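Local coordinates for protein ferulic acid decarboxylase 1 (Candida dubliniensis, PDB 4ZAD) that probably catalyses the reversible decarboxylation of cinnamic, ferulic and p-coumaric acids to their vinyl products, using prenylated FMN and manganese, at residues S185-G190 against Q302-V307; K213-L218 against E273-R278; A367-V372 against E412-G417. One frame throughout, in Å; residues are numbered along the deposited sequence.

Contact 1: residues S185-G190 against Q302-V307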
ATOM      1  N   SER A 185     -40.853 -12.499 -10.696  1.00 34.86           N
ATOM      2  CA  SER A 185     -40.813 -13.562 -11.723  1.00 35.13           C
ATOM      3  C   SER A 185     -40.247 -13.196 -13.102  1.00 34.41           C
ATOM      4  O   SER A 185     -39.591 -14.020 -13.733  1.00 34.48           O
ATOM      5  CB  SER A 185     -42.200 -14.167 -11.911  1.00 35.02           C
ATOM      6  OG  SER A 185     -42.329 -15.253 -11.007  1.00 37.62           O
ATOM      7  N   LYS A 186     -40.515 -11.986 -13.581  1.00 33.95           N
ATOM      8  CA  LYS A 186     -40.367 -11.708 -15.003  1.00 33.61           C
ATOM      9  C   LYS A 186     -39.513 -10.470 -15.250  1.00 32.82           C
ATOM     10  O   LYS A 186     -39.620  -9.826 -16.296  1.00 33.05           O
ATOM     11  CB  LYS A 186     -41.747 -11.535 -15.636  1.00 34.06           C
ATOM     12  CG  LYS A 186     -42.869 -12.497 -15.105  1.00 35.61           C
ATOM     13  CD  LYS A 186     -42.884 -13.850 -15.801  1.00 37.77           C
ATOM     14  CE  LYS A 186     -44.114 -14.728 -15.391  1.00 37.95           C
ATOM     15  NZ  LYS A 186     -44.428 -15.854 -16.337  1.00 34.13           N
ATOM     16  N   SER A 187     -38.615 -10.169 -14.329  1.00 31.68           N
ATOM     17  CA  SER A 187     -38.145  -8.814 -14.225  1.00 31.38           C
ATOM     18  C   SER A 187     -36.866  -8.616 -13.461  1.00 30.70           C
ATOM     19  O   SER A 187     -36.691  -9.198 -12.392  1.00 30.56           O
ATOM     20  CB  SER A 187     -39.199  -7.953 -13.550  1.00 31.40           C
ATOM     21  OG  SER A 187     -39.635  -7.003 -14.475  1.00 33.11           O
ATOM     22  N   ILE A 188     -36.028  -7.716 -13.992  1.00 29.57           N
ATOM     23  CA  ILE A 188     -34.760  -7.385 -13.408  1.00 28.81           C
ATOM     24  C   ILE A 188     -34.663  -5.889 -13.310  1.00 28.64           C
ATOM     25  O   ILE A 188     -35.075  -5.190 -14.238  1.00 28.67           O
ATOM     26  CB  ILE A 188     -33.604  -7.851 -14.325  1.00 28.89           C
ATOM     27  CG1 ILE A 188     -33.618  -9.354 -14.529  1.00 27.48           C
ATOM     28  CG2 ILE A 188     -32.260  -7.416 -13.764  1.00 28.26           C
ATOM     29  CD1 ILE A 188     -32.660  -9.793 -15.581  1.00 28.01           C
ATOM     30  N   THR A 189     -34.116  -5.400 -12.200  1.00 28.72           N
ATOM     31  CA  THR A 189     -33.744  -3.991 -12.065  1.00 28.79           C
ATOM     32  C   THR A 189     -32.264  -3.901 -11.764  1.00 28.96           C
ATOM     33  O   THR A 189     -31.677  -4.795 -11.144  1.00 28.76           O
ATOM     34  CB  THR A 189     -34.507  -3.235 -10.924  1.00 29.06           C
ATOM     35  OG1 THR A 189     -34.061  -1.867 -10.888  1.00 29.87           O
ATOM     36  CG2 THR A 189     -34.252  -3.850  -9.553  1.00 27.33           C
ATOM     37  N   GLY A 190     -31.664  -2.808 -12.199  1.00 29.11           N
ATOM     38  CA  GLY A 190     -30.264  -2.579 -11.963  1.00 28.91           C
ATOM     39  C   GLY A 190     -29.983  -1.119 -12.108  1.00 29.36           C
ATOM     40  O   GLY A 190     -30.861  -0.352 -12.473  1.00 29.74           O
ATOM     41  N   GLN A 302     -34.710   2.321  -9.132  1.00 28.88           N
ATOM     42  CA  GLN A 302     -34.053   2.189 -10.437  1.00 27.42           C
ATOM     43  C   GLN A 302     -35.047   1.613 -11.467  1.00 27.20           C
ATOM     44  O   GLN A 302     -36.032   0.948 -11.098  1.00 27.14           O
ATOM     45  CB  GLN A 302     -32.757   1.308 -10.340  1.00 26.44           C
ATOM     46  CG  GLN A 302     -31.534   1.912  -9.581  1.00 23.57           C
ATOM     47  CD  GLN A 302     -30.923   3.133 -10.246  1.00 25.62           C
ATOM     48  OE1 GLN A 302     -30.525   4.100  -9.576  1.00 24.49           O
ATOM     49  NE2 GLN A 302     -30.860   3.112 -11.576  1.00 25.92           N
ATOM     50  N   PRO A 303     -34.797   1.862 -12.771  1.00 26.82           N
ATOM     51  CA  PRO A 303     -35.706   1.391 -13.828  1.00 26.65           C
ATOM     52  C   PRO A 303     -35.869  -0.128 -13.869  1.00 26.70           C
ATOM     53  O   PRO A 303     -35.155  -0.847 -13.160  1.00 26.53           O
ATOM     54  CB  PRO A 303     -35.065   1.912 -15.133  1.00 26.29           C
ATOM     55  CG  PRO A 303     -33.892   2.589 -14.804  1.00 26.26           C
ATOM     56  CD  PRO A 303     -33.778   2.775 -13.311  1.00 26.92           C
ATOM     57  N   LEU A 304     -36.798  -0.600 -14.691  1.00 26.08           N
ATOM     58  CA  LEU A 304     -37.178  -2.014 -14.669  1.00 26.95           C
ATOM     59  C   LEU A 304     -37.093  -2.621 -16.022  1.00 26.69           C
ATOM     60  O   LEU A 304     -37.707  -2.099 -16.955  1.00 26.89           O
ATOM     61  CB  LEU A 304     -38.622  -2.199 -14.177  1.00 26.96           C
ATOM     62  CG  LEU A 304     -39.055  -3.637 -13.939  1.00 27.90           C
ATOM     63  CD1 LEU A 304     -38.141  -4.343 -12.895  1.00 26.43           C
ATOM     64  CD2 LEU A 304     -40.529  -3.660 -13.486  1.00 28.90           C
ATOM     65  N   TYR A 305     -36.347  -3.725 -16.107  1.00 26.82           N
ATOM     66  CA  TYR A 305     -36.190  -4.479 -17.337  1.00 27.20           C
ATOM     67  C   TYR A 305     -37.173  -5.613 -17.291  1.00 27.79           C
ATOM     68  O   TYR A 305     -37.073  -6.480 -16.417  1.00 28.69           O
ATOM     69  CB  TYR A 305     -34.795  -5.084 -17.451  1.00 26.88           C
ATOM     70  CG  TYR A 305     -33.630  -4.128 -17.540  1.00 25.96           C
ATOM     71  CD1 TYR A 305     -33.094  -3.560 -16.408  1.00 25.15           C
ATOM     72  CD2 TYR A 305     -33.002  -3.866 -18.762  1.00 26.63           C
ATOM     73  CE1 TYR A 305     -31.999  -2.727 -16.471  1.00 24.75           C
ATOM     74  CE2 TYR A 305     -31.892  -3.020 -18.839  1.00 25.11           C
ATOM     75  CZ  TYR A 305     -31.397  -2.467 -17.682  1.00 26.56           C
ATOM     76  OH  TYR A 305     -30.294  -1.634 -17.720  1.00 30.48           O
ATOM     77  N   ARG A 306     -38.103  -5.627 -18.232  1.00 28.17           N
ATOM     78  CA  ARG A 306     -39.145  -6.629 -18.267  1.00 28.20           C
ATOM     79  C   ARG A 306     -38.699  -7.621 -19.266  1.00 28.45           C
ATOM     80  O   ARG A 306     -38.603  -7.296 -20.430  1.00 28.53           O
ATOM     81  CB  ARG A 306     -40.460  -6.021 -18.709  1.00 28.09           C
ATOM     82  CG  ARG A 306     -40.867  -4.755 -17.910  1.00 30.43           C
ATOM     83  CD  ARG A 306     -42.295  -4.232 -18.327  1.00 32.02           C
ATOM     84  NE  ARG A 306     -42.722  -3.124 -17.487  1.00 32.40           N
ATOM     85  CZ  ARG A 306     -43.273  -3.256 -16.277  1.00 34.78           C
ATOM     86  NH1 ARG A 306     -43.479  -4.476 -15.749  1.00 33.00           N
ATOM     87  NH2 ARG A 306     -43.608  -2.152 -15.581  1.00 35.03           N
ATOM     88  N   VAL A 307     -38.420  -8.842 -18.816  1.00 29.58           N
ATOM     89  CA  VAL A 307     -37.942  -9.946 -19.687  1.00 29.61           C
ATOM     90  C   VAL A 307     -39.141 -10.672 -20.310  1.00 30.68           C
ATOM     91  O   VAL A 307     -39.984 -11.166 -19.584  1.00 32.09           O
ATOM     92  CB  VAL A 307     -37.118 -10.958 -18.834  1.00 29.50           C
ATOM     93  CG1 VAL A 307     -36.630 -12.144 -19.649  1.00 28.91           C
ATOM     94  CG2 VAL A 307     -35.968 -10.245 -18.152  1.00 26.89           C
TER

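Contact 2: residues K213-L218 against E273-R278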
ATOM      1  N   LYS A 213     -40.819   1.276 -23.572  1.00 34.74           N
ATOM      2  CA  LYS A 213     -40.648   0.093 -24.421  1.00 35.03           C
ATOM      3  C   LYS A 213     -39.348   0.186 -25.228  1.00 33.53           C
ATOM      4  O   LYS A 213     -39.350   0.261 -26.465  1.00 33.35           O
ATOM      5  CB  LYS A 213     -41.947  -0.153 -25.264  1.00 35.87           C
ATOM      6  CG  LYS A 213     -42.947  -1.149 -24.541  1.00 38.04           C
ATOM      7  CD  LYS A 213     -44.460  -0.823 -24.652  1.00 41.01           C
ATOM      8  CE  LYS A 213     -45.210  -1.749 -25.638  1.00 41.94           C
ATOM      9  NZ  LYS A 213     -45.776  -2.989 -25.034  1.00 42.64           N
ATOM     10  N   ILE A 214     -38.245   0.195 -24.469  1.00 32.34           N
ATOM     11  CA  ILE A 214     -36.852   0.210 -24.992  1.00 31.26           C
ATOM     12  C   ILE A 214     -36.372  -1.241 -25.141  1.00 30.65           C
ATOM     13  O   ILE A 214     -36.241  -1.969 -24.146  1.00 30.70           O
ATOM     14  CB  ILE A 214     -35.850   0.936 -24.020  1.00 30.94           C
ATOM     15  CG1 ILE A 214     -36.400   2.273 -23.521  1.00 31.50           C
ATOM     16  CG2 ILE A 214     -34.506   1.134 -24.671  1.00 30.03           C
ATOM     17  CD1 ILE A 214     -35.969   2.680 -22.075  1.00 28.95           C
ATOM     18  N   PRO A 215     -36.130  -1.691 -26.376  1.00 29.93           N
ATOM     19  CA  PRO A 215     -35.649  -3.052 -26.548  1.00 29.07           C
ATOM     20  C   PRO A 215     -34.280  -3.284 -25.902  1.00 29.02           C
ATOM     21  O   PRO A 215     -33.381  -2.424 -26.010  1.00 28.18           O
ATOM     22  CB  PRO A 215     -35.519  -3.168 -28.066  1.00 28.51           C
ATOM     23  CG  PRO A 215     -36.541  -2.296 -28.579  1.00 28.87           C
ATOM     24  CD  PRO A 215     -36.515  -1.106 -27.670  1.00 30.12           C
ATOM     25  N   PHE A 216     -34.144  -4.449 -25.262  1.00 28.39           N
ATOM     26  CA  PHE A 216     -32.893  -4.886 -24.694  1.00 27.92           C
ATOM     27  C   PHE A 216     -32.670  -6.377 -24.881  1.00 27.26           C
ATOM     28  O   PHE A 216     -33.612  -7.139 -24.979  1.00 26.72           O
ATOM     29  CB  PHE A 216     -32.811  -4.523 -23.204  1.00 27.87           C
ATOM     30  CG  PHE A 216     -33.392  -5.554 -22.285  1.00 27.75           C
ATOM     31  CD1 PHE A 216     -32.622  -6.607 -21.828  1.00 28.32           C
ATOM     32  CD2 PHE A 216     -34.693  -5.455 -21.850  1.00 28.44           C
ATOM     33  CE1 PHE A 216     -33.152  -7.558 -20.956  1.00 28.43           C
ATOM     34  CE2 PHE A 216     -35.232  -6.401 -20.994  1.00 28.15           C
ATOM     35  CZ  PHE A 216     -34.459  -7.443 -20.535  1.00 28.00           C
ATOM     36  N   ALA A 217     -31.394  -6.762 -24.931  1.00 26.76           N
ATOM     37  CA  ALA A 217     -30.972  -8.147 -24.712  1.00 26.33           C
ATOM     38  C   ALA A 217     -29.954  -8.114 -23.582  1.00 26.00           C
ATOM     39  O   ALA A 217     -29.290  -7.113 -23.366  1.00 27.66           O
ATOM     40  CB  ALA A 217     -30.372  -8.793 -25.974  1.00 25.80           C
ATOM     41  N   LEU A 218     -29.895  -9.191 -22.831  1.00 25.35           N
ATOM     42  CA  LEU A 218     -29.011  -9.337 -21.729  1.00 24.93           C
ATOM     43  C   LEU A 218     -28.395 -10.697 -21.954  1.00 24.56           C
ATOM     44  O   LEU A 218     -29.102 -11.689 -21.918  1.00 24.23           O
ATOM     45  CB  LEU A 218     -29.783  -9.320 -20.407  1.00 25.15           C
ATOM     46  CG  LEU A 218     -28.933  -9.775 -19.189  1.00 25.83           C
ATOM     47  CD1 LEU A 218     -27.693  -8.802 -18.965  1.00 25.83           C
ATOM     48  CD2 LEU A 218     -29.757  -9.927 -17.929  1.00 24.75           C
ATOM     49  N   GLU A 273     -34.366 -11.437 -23.377  1.00 27.26           N
ATOM     50  CA  GLU A 273     -34.872 -10.375 -24.255  1.00 27.15           C
ATOM     51  C   GLU A 273     -36.025  -9.679 -23.612  1.00 26.74           C
ATOM     52  O   GLU A 273     -36.876 -10.352 -23.055  1.00 26.46           O
ATOM     53  CB  GLU A 273     -35.387 -10.964 -25.575  1.00 26.97           C
ATOM     54  CG  GLU A 273     -34.379 -11.864 -26.298  1.00 27.92           C
ATOM     55  CD  GLU A 273     -34.962 -12.466 -27.547  1.00 30.81           C
ATOM     56  OE1 GLU A 273     -36.101 -12.105 -27.914  1.00 32.56           O
ATOM     57  OE2 GLU A 273     -34.279 -13.285 -28.186  1.00 33.01           O
ATOM     58  N   GLY A 274     -36.110  -8.353 -23.720  1.00 26.43           N
ATOM     59  CA  GLY A 274     -37.316  -7.669 -23.221  1.00 26.44           C
ATOM     60  C   GLY A 274     -37.454  -6.181 -23.492  1.00 26.19           C
ATOM     61  O   GLY A 274     -37.091  -5.720 -24.538  1.00 26.27           O
ATOM     62  N   TYR A 275     -38.015  -5.447 -22.540  1.00 26.57           N
ATOM     63  CA  TYR A 275     -38.156  -3.999 -22.625  1.00 27.12           C
ATOM     64  C   TYR A 275     -37.638  -3.369 -21.353  1.00 26.74           C
ATOM     65  O   TYR A 275     -38.125  -3.683 -20.248  1.00 26.43           O
ATOM     66  CB  TYR A 275     -39.628  -3.593 -22.802  1.00 27.15           C
ATOM     67  CG  TYR A 275     -40.193  -3.882 -24.169  1.00 29.87           C
ATOM     68  CD1 TYR A 275     -39.688  -3.246 -25.318  1.00 32.39           C
ATOM     69  CD2 TYR A 275     -41.228  -4.803 -24.332  1.00 32.12           C
ATOM     70  CE1 TYR A 275     -40.215  -3.534 -26.596  1.00 33.26           C
ATOM     71  CE2 TYR A 275     -41.749  -5.091 -25.591  1.00 32.25           C
ATOM     72  CZ  TYR A 275     -41.247  -4.456 -26.706  1.00 34.34           C
ATOM     73  OH  TYR A 275     -41.797  -4.745 -27.934  1.00 40.05           O
ATOM     74  N   LEU A 276     -36.661  -2.481 -21.497  1.00 26.35           N
ATOM     75  CA  LEU A 276     -36.245  -1.622 -20.377  1.00 26.25           C
ATOM     76  C   LEU A 276     -37.316  -0.550 -20.232  1.00 27.13           C
ATOM     77  O   LEU A 276     -37.646   0.156 -21.200  1.00 26.04           O
ATOM     78  CB  LEU A 276     -34.854  -0.975 -20.598  1.00 25.65           C
ATOM     79  CG  LEU A 276     -34.534   0.186 -19.641  1.00 25.17           C
ATOM     80  CD1 LEU A 276     -34.635  -0.275 -18.144  1.00 23.25           C
ATOM     81  CD2 LEU A 276     -33.214   0.878 -19.913  1.00 20.56           C
ATOM     82  N   ASP A 277     -37.856  -0.452 -19.017  1.00 28.41           N
ATOM     83  CA  ASP A 277     -38.972   0.421 -18.740  1.00 29.35           C
ATOM     84  C   ASP A 277     -38.483   1.522 -17.863  1.00 29.95           C
ATOM     85  O   ASP A 277     -38.250   1.360 -16.676  1.00 29.18           O
ATOM     86  CB  ASP A 277     -40.101  -0.357 -18.076  1.00 29.99           C
ATOM     87  CG  ASP A 277     -41.384   0.436 -17.963  1.00 30.43           C
ATOM     88  OD1 ASP A 277     -41.363   1.676 -17.993  1.00 30.67           O
ATOM     89  OD2 ASP A 277     -42.434  -0.202 -17.787  1.00 36.49           O
ATOM     90  N   ARG A 278     -38.326   2.684 -18.465  1.00 31.26           N
ATOM     91  CA  ARG A 278     -37.721   3.770 -17.745  1.00 32.10           C
ATOM     92  C   ARG A 278     -38.798   4.666 -17.110  1.00 32.23           C
ATOM     93  O   ARG A 278     -38.491   5.704 -16.440  1.00 32.64           O
ATOM     94  CB  ARG A 278     -36.760   4.522 -18.662  1.00 32.41           C
ATOM     95  CG  ARG A 278     -35.754   5.306 -17.847  1.00 35.44           C
ATOM     96  CD  ARG A 278     -34.291   4.936 -18.087  1.00 36.08           C
ATOM     97  NE  ARG A 278     -33.656   6.001 -18.841  1.00 37.95           N
ATOM     98  CZ  ARG A 278     -33.533   7.256 -18.416  1.00 36.50           C
ATOM     99  NH1 ARG A 278     -33.974   7.636 -17.235  1.00 35.12           N
ATOM    100  NH2 ARG A 278     -32.966   8.140 -19.203  1.00 38.77           N
TER

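Contact 3: residues A367-V372 against E412-G417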
ATOM      1  N   ALA A 367      -9.513   1.271  -7.374  1.00 21.27           N
ATOM      2  CA  ALA A 367      -9.778   1.929  -8.634  1.00 20.88           C
ATOM      3  C   ALA A 367     -10.298   3.325  -8.392  1.00 20.75           C
ATOM      4  O   ALA A 367     -11.029   3.863  -9.226  1.00 22.53           O
ATOM      5  CB  ALA A 367     -10.724   1.116  -9.515  1.00 19.98           C
ATOM      6  N   LEU A 368      -9.863   3.915  -7.278  1.00 20.19           N
ATOM      7  CA  LEU A 368     -10.080   5.329  -6.950  1.00 19.42           C
ATOM      8  C   LEU A 368      -8.864   6.189  -7.317  1.00 19.53           C
ATOM      9  O   LEU A 368      -8.983   7.415  -7.420  1.00 20.55           O
ATOM     10  CB  LEU A 368     -10.378   5.483  -5.468  1.00 18.92           C
ATOM     11  CG  LEU A 368     -11.778   4.997  -5.086  1.00 19.71           C
ATOM     12  CD1 LEU A 368     -11.875   4.565  -3.658  1.00 17.63           C
ATOM     13  CD2 LEU A 368     -12.812   6.081  -5.408  1.00 16.88           C
ATOM     14  N   TRP A 369      -7.712   5.558  -7.554  1.00 19.06           N
ATOM     15  CA  TRP A 369      -6.470   6.287  -7.858  1.00 18.37           C
ATOM     16  C   TRP A 369      -6.044   5.950  -9.231  1.00 18.06           C
ATOM     17  O   TRP A 369      -6.145   4.805  -9.639  1.00 18.20           O
ATOM     18  CB  TRP A 369      -5.321   5.802  -6.993  1.00 18.19           C
ATOM     19  CG  TRP A 369      -5.287   6.227  -5.646  1.00 15.05           C
ATOM     20  CD1 TRP A 369      -6.271   6.832  -4.942  1.00 16.53           C
ATOM     21  CD2 TRP A 369      -4.202   6.030  -4.758  1.00 11.65           C
ATOM     22  NE1 TRP A 369      -5.852   7.045  -3.643  1.00 16.87           N
ATOM     23  CE2 TRP A 369      -4.572   6.561  -3.519  1.00 13.74           C
ATOM     24  CE3 TRP A 369      -2.951   5.439  -4.891  1.00 12.03           C
ATOM     25  CZ2 TRP A 369      -3.731   6.541  -2.431  1.00 15.11           C
ATOM     26  CZ3 TRP A 369      -2.124   5.405  -3.839  1.00 11.05           C
ATOM     27  CH2 TRP A 369      -2.505   5.961  -2.606  1.00 16.55           C
ATOM     28  N   LEU A 370      -5.459   6.907  -9.912  1.00 18.20           N
ATOM     29  CA  LEU A 370      -4.847   6.624 -11.232  1.00 17.66           C
ATOM     30  C   LEU A 370      -3.429   7.117 -11.152  1.00 16.98           C
ATOM     31  O   LEU A 370      -3.197   8.276 -10.969  1.00 17.28           O
ATOM     32  CB  LEU A 370      -5.581   7.342 -12.375  1.00 17.15           C
ATOM     33  CG  LEU A 370      -5.039   7.071 -13.789  1.00 16.34           C
ATOM     34  CD1 LEU A 370      -5.326   5.612 -14.145  1.00 15.34           C
ATOM     35  CD2 LEU A 370      -5.612   8.002 -14.860  1.00 10.57           C
ATOM     36  N   ALA A 371      -2.479   6.218 -11.243  1.00 17.55           N
ATOM     37  CA  ALA A 371      -1.086   6.606 -11.287  1.00 17.96           C
ATOM     38  C   ALA A 371      -0.802   7.033 -12.703  1.00 18.84           C
ATOM     39  O   ALA A 371      -1.252   6.354 -13.654  1.00 18.97           O
ATOM     40  CB  ALA A 371      -0.188   5.427 -10.892  1.00 17.25           C
ATOM     41  N   VAL A 372      -0.045   8.123 -12.849  1.00 19.37           N
ATOM     42  CA  VAL A 372       0.374   8.628 -14.172  1.00 19.99           C
ATOM     43  C   VAL A 372       1.883   8.728 -14.269  1.00 19.91           C
ATOM     44  O   VAL A 372       2.477   9.577 -13.645  1.00 19.94           O
ATOM     45  CB  VAL A 372      -0.233  10.013 -14.400  1.00 20.31           C
ATOM     46  CG1 VAL A 372       0.336  10.666 -15.657  1.00 19.87           C
ATOM     47  CG2 VAL A 372      -1.750   9.875 -14.479  1.00 20.78           C
ATOM     48  N   GLU A 412      -8.351  10.480  -7.345  1.00 23.20           N
ATOM     49  CA  GLU A 412      -7.033  11.030  -7.091  1.00 23.05           C
ATOM     50  C   GLU A 412      -6.099  10.591  -8.211  1.00 22.90           C
ATOM     51  O   GLU A 412      -6.043   9.415  -8.568  1.00 23.46           O
ATOM     52  CB  GLU A 412      -6.533  10.579  -5.727  1.00 23.50           C
ATOM     53  CG  GLU A 412      -5.163  11.122  -5.363  1.00 24.16           C
ATOM     54  CD  GLU A 412      -4.973  11.377  -3.880  1.00 22.57           C
ATOM     55  OE1 GLU A 412      -5.874  11.049  -3.081  1.00 26.08           O
ATOM     56  OE2 GLU A 412      -3.918  11.920  -3.520  1.00 20.61           O
ATOM     57  N   ILE A 413      -5.416  11.556  -8.810  1.00 22.07           N
ATOM     58  CA  ILE A 413      -4.534  11.291  -9.930  1.00 21.46           C
ATOM     59  C   ILE A 413      -3.164  11.575  -9.365  1.00 21.14           C
ATOM     60  O   ILE A 413      -2.997  12.563  -8.651  1.00 20.78           O
ATOM     61  CB  ILE A 413      -4.767  12.215 -11.108  1.00 21.35           C
ATOM     62  CG1 ILE A 413      -6.262  12.290 -11.468  1.00 21.70           C
ATOM     63  CG2 ILE A 413      -3.893  11.764 -12.293  1.00 20.87           C
ATOM     64  CD1 ILE A 413      -6.896  10.961 -11.939  1.00 23.59           C
ATOM     65  N   ILE A 414      -2.210  10.696  -9.656  1.00 19.88           N
ATOM     66  CA  ILE A 414      -0.949  10.706  -8.976  1.00 19.18           C
ATOM     67  C   ILE A 414       0.164  10.832  -9.982  1.00 19.54           C
ATOM     68  O   ILE A 414       0.378   9.961 -10.769  1.00 20.05           O
ATOM     69  CB  ILE A 414      -0.795   9.450  -8.206  1.00 18.83           C
ATOM     70  CG1 ILE A 414      -1.808   9.453  -7.041  1.00 18.04           C
ATOM     71  CG2 ILE A 414       0.616   9.344  -7.689  1.00 17.58           C
ATOM     72  CD1 ILE A 414      -1.726   8.246  -6.174  1.00 13.03           C
ATOM     73  N   LEU A 415       0.824  11.970 -10.024  1.00 20.21           N
ATOM     74  CA  LEU A 415       1.822  12.195 -11.047  1.00 19.96           C
ATOM     75  C   LEU A 415       3.162  11.793 -10.452  1.00 20.10           C
ATOM     76  O   LEU A 415       3.520  12.268  -9.392  1.00 20.42           O
ATOM     77  CB  LEU A 415       1.816  13.642 -11.468  1.00 19.58           C
ATOM     78  CG  LEU A 415       0.458  14.184 -11.964  1.00 20.51           C
ATOM     79  CD1 LEU A 415       0.563  15.748 -12.200  1.00 19.87           C
ATOM     80  CD2 LEU A 415      -0.078  13.510 -13.182  1.00 14.74           C
ATOM     81  N   VAL A 416       3.865  10.886 -11.121  1.00 19.82           N
ATOM     82  CA  VAL A 416       5.127  10.405 -10.644  1.00 20.15           C
ATOM     83  C   VAL A 416       6.150  10.305 -11.776  1.00 20.78           C
ATOM     84  O   VAL A 416       5.793  10.141 -12.935  1.00 20.35           O
ATOM     85  CB  VAL A 416       4.959   9.051  -9.929  1.00 20.57           C
ATOM     86  CG1 VAL A 416       4.470   7.945 -10.888  1.00 18.38           C
ATOM     87  CG2 VAL A 416       6.267   8.685  -9.275  1.00 21.22           C
ATOM     88  N   GLY A 417       7.425  10.426 -11.436  1.00 21.61           N
ATOM     89  CA  GLY A 417       8.497  10.328 -12.418  1.00 22.12           C
ATOM     90  C   GLY A 417       8.758   8.894 -12.808  1.00 23.07           C
ATOM     91  O   GLY A 417       8.212   7.961 -12.213  1.00 23.91           O
TER

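Contact 1: residues S185-G190 against Q302-V307
Ile188 and Tyr305 form the hydrogen-bonded pair at the middle of an antiparallel contact in the branched beta sheet of the Rift-related, FMN-binding region of this UbiD-family enzyme. Ile188 N gives a nearly straight bond (172°) to Tyr305 O, lying in that carbonyl's plane, and Tyr305 N returns one to Ile188 O at 2.7 Å. Both side chains leave the same face, Ile188 CB 4.3 Å from Tyr305 CB. With Tyr305 CG anti to its carbonyl carbon (chi1 -64°), the ring turns its edge to the neighbouring strand: Ile188 O lies in the ring plane, 3.4 Å from Tyr305 CD1. Beyond the two segments the ring stacks with Trp163 and meets Phe216 edge-to-face. Farther along this side, Ile188 CD1 reaches Val307 CG2.

Ser187 and Leu304 occupy the other face. Ser187 OG lies 3.4 Å from Leu304 CD1 and adds a longer bond to Tyr305 O from above the carbonyl plane, giving that oxygen two donors. Two residues on, the Arg306 guanidinium has Leu304 CD2 above one face, toward its rim; Arg306 NE is salt-bridged to Asp277. At the far end Thr189 OG1, placed anti to the backbone N (chi1 -180°), donates to Pro303 O at 2.7 Å.

Contact 2: residues K213-L218 against E273-R278
Lys213 lies across Tyr275 where strand 214-218 meets strand 273-277 in antiparallel register, their short axes 130° apart. Four main-chain bonds join the strands through two hydrogen-bonded pairs. In the Ile214-Leu276 pair, Leu276 N donates to Ile214 O at 2.7 Å, within the carbonyl plane, while the return bond from Ile214 N to Leu276 O is weak. In the Phe216-Gly274 pair, Gly274 N donates to Phe216 O at 3.0 Å, whereas Phe216 N approaches Gly274 O from well above the carbonyl plane.

Two aromatic contacts follow. Lys213 CG sits over the centre of the Tyr275 ring, 3.9 Å from the centroid and 9° off the normal, a CH-pi contact made by the aliphatic part of a bent chain. Phe216 has CG between backbone N and carbonyl carbon (chi1 88°), which folds the ring back over the opposite strand: Gly274 N lies 3.5 Å above one face, and Phe216 CE2 is 3.3 Å from Gly274 CA. A glycine leaves room for this ring.

Apolar contact is made by Ile214 and Leu276, which run side by side, Ile214 CD1 to Leu276 CG 3.8 Å.

Helix 197-207 covers that pair through Ser202 and, against Ile214, Trp205. Strand 300-312 flanks 273-277, and strand 162-166 lies along 214-218, with Trp163 and Leu165 against Phe216.

Contact 3: residues A367-V372 against E412-G417
Trp369 and Ile414 meet on one face of a parallel strand pair, 369-372 beside 412-417, within the five-stranded mixed sheet of the UbiD C-terminal domain. The short axes are 20° apart. Five backbone bonds alternate between the strands in the staggered parallel pattern, from Glu412 N to Leu368 O at one end to Val416 N to Val372 O at the other; in the middle, Val372 N reaches Ile414 O at 2.8 Å.

Trp369 can be followed outward. Trp369 CB stands 4.0 Å from Glu412 O. CG, set anti to the carbonyl carbon (chi1 -76°), turns the indole alongside Glu412. On the pyrrole side Trp369 CD1 touches Glu412 CB at 3.8 Å, and the ring and carboxylate planes are 48° apart. Trp369 NE1 is 4.0 Å from Glu412 OE1, too far for a hydrogen bond; Glu412 OE2 instead bonds to Thr473 and Tyr432. The benzo side has an apolar partner: Ile414 CD1 makes a CH-pi contact over one face, near Trp369 CD2 and CE3 and, farther out, 3.7 Å from Trp369 CZ3. Tyr432 also stacks with the indole, while Thr433 of the second subunit packs against Trp369, placing this end of the sheet at the dimer interface.

The other face is aliphatic. Leu370 CB meets Ile413 CD1, and Val372 lies side by side with Leu415, which also touches helix 386-399. Val372 reaches back across Ile413 as well, Val372 CG2 standing 3.6 Å from Ile413 CG2.

Overall arrangement
Contacts 1 and 2 belong to one antiparallel sheet, with centres 9 Å apart, and contact 2 is nested within the chain loop that contact 1 closes. Strands 300-312 and 270-277 are neighbours: Arg306 N lies 2.8 Å from Tyr275 O and Leu304 O 2.6 Å from Asp277 N, both probable hydrogen bonds. Contact 1 is nearer the cofactor: Gly190 lies about 7 Å from the prenylated FMN, and the side chain of Leu276 in contact 2 about 11 Å from the prenylated FMN. Contact 3 lies across the chain's centre in the C-terminal domain, 37 Å from contact 1 between centres. The Leu368 side chain is still about 13 Å from the cofactor and about 11 Å from the side chain of Glu289, the predicted proton donor.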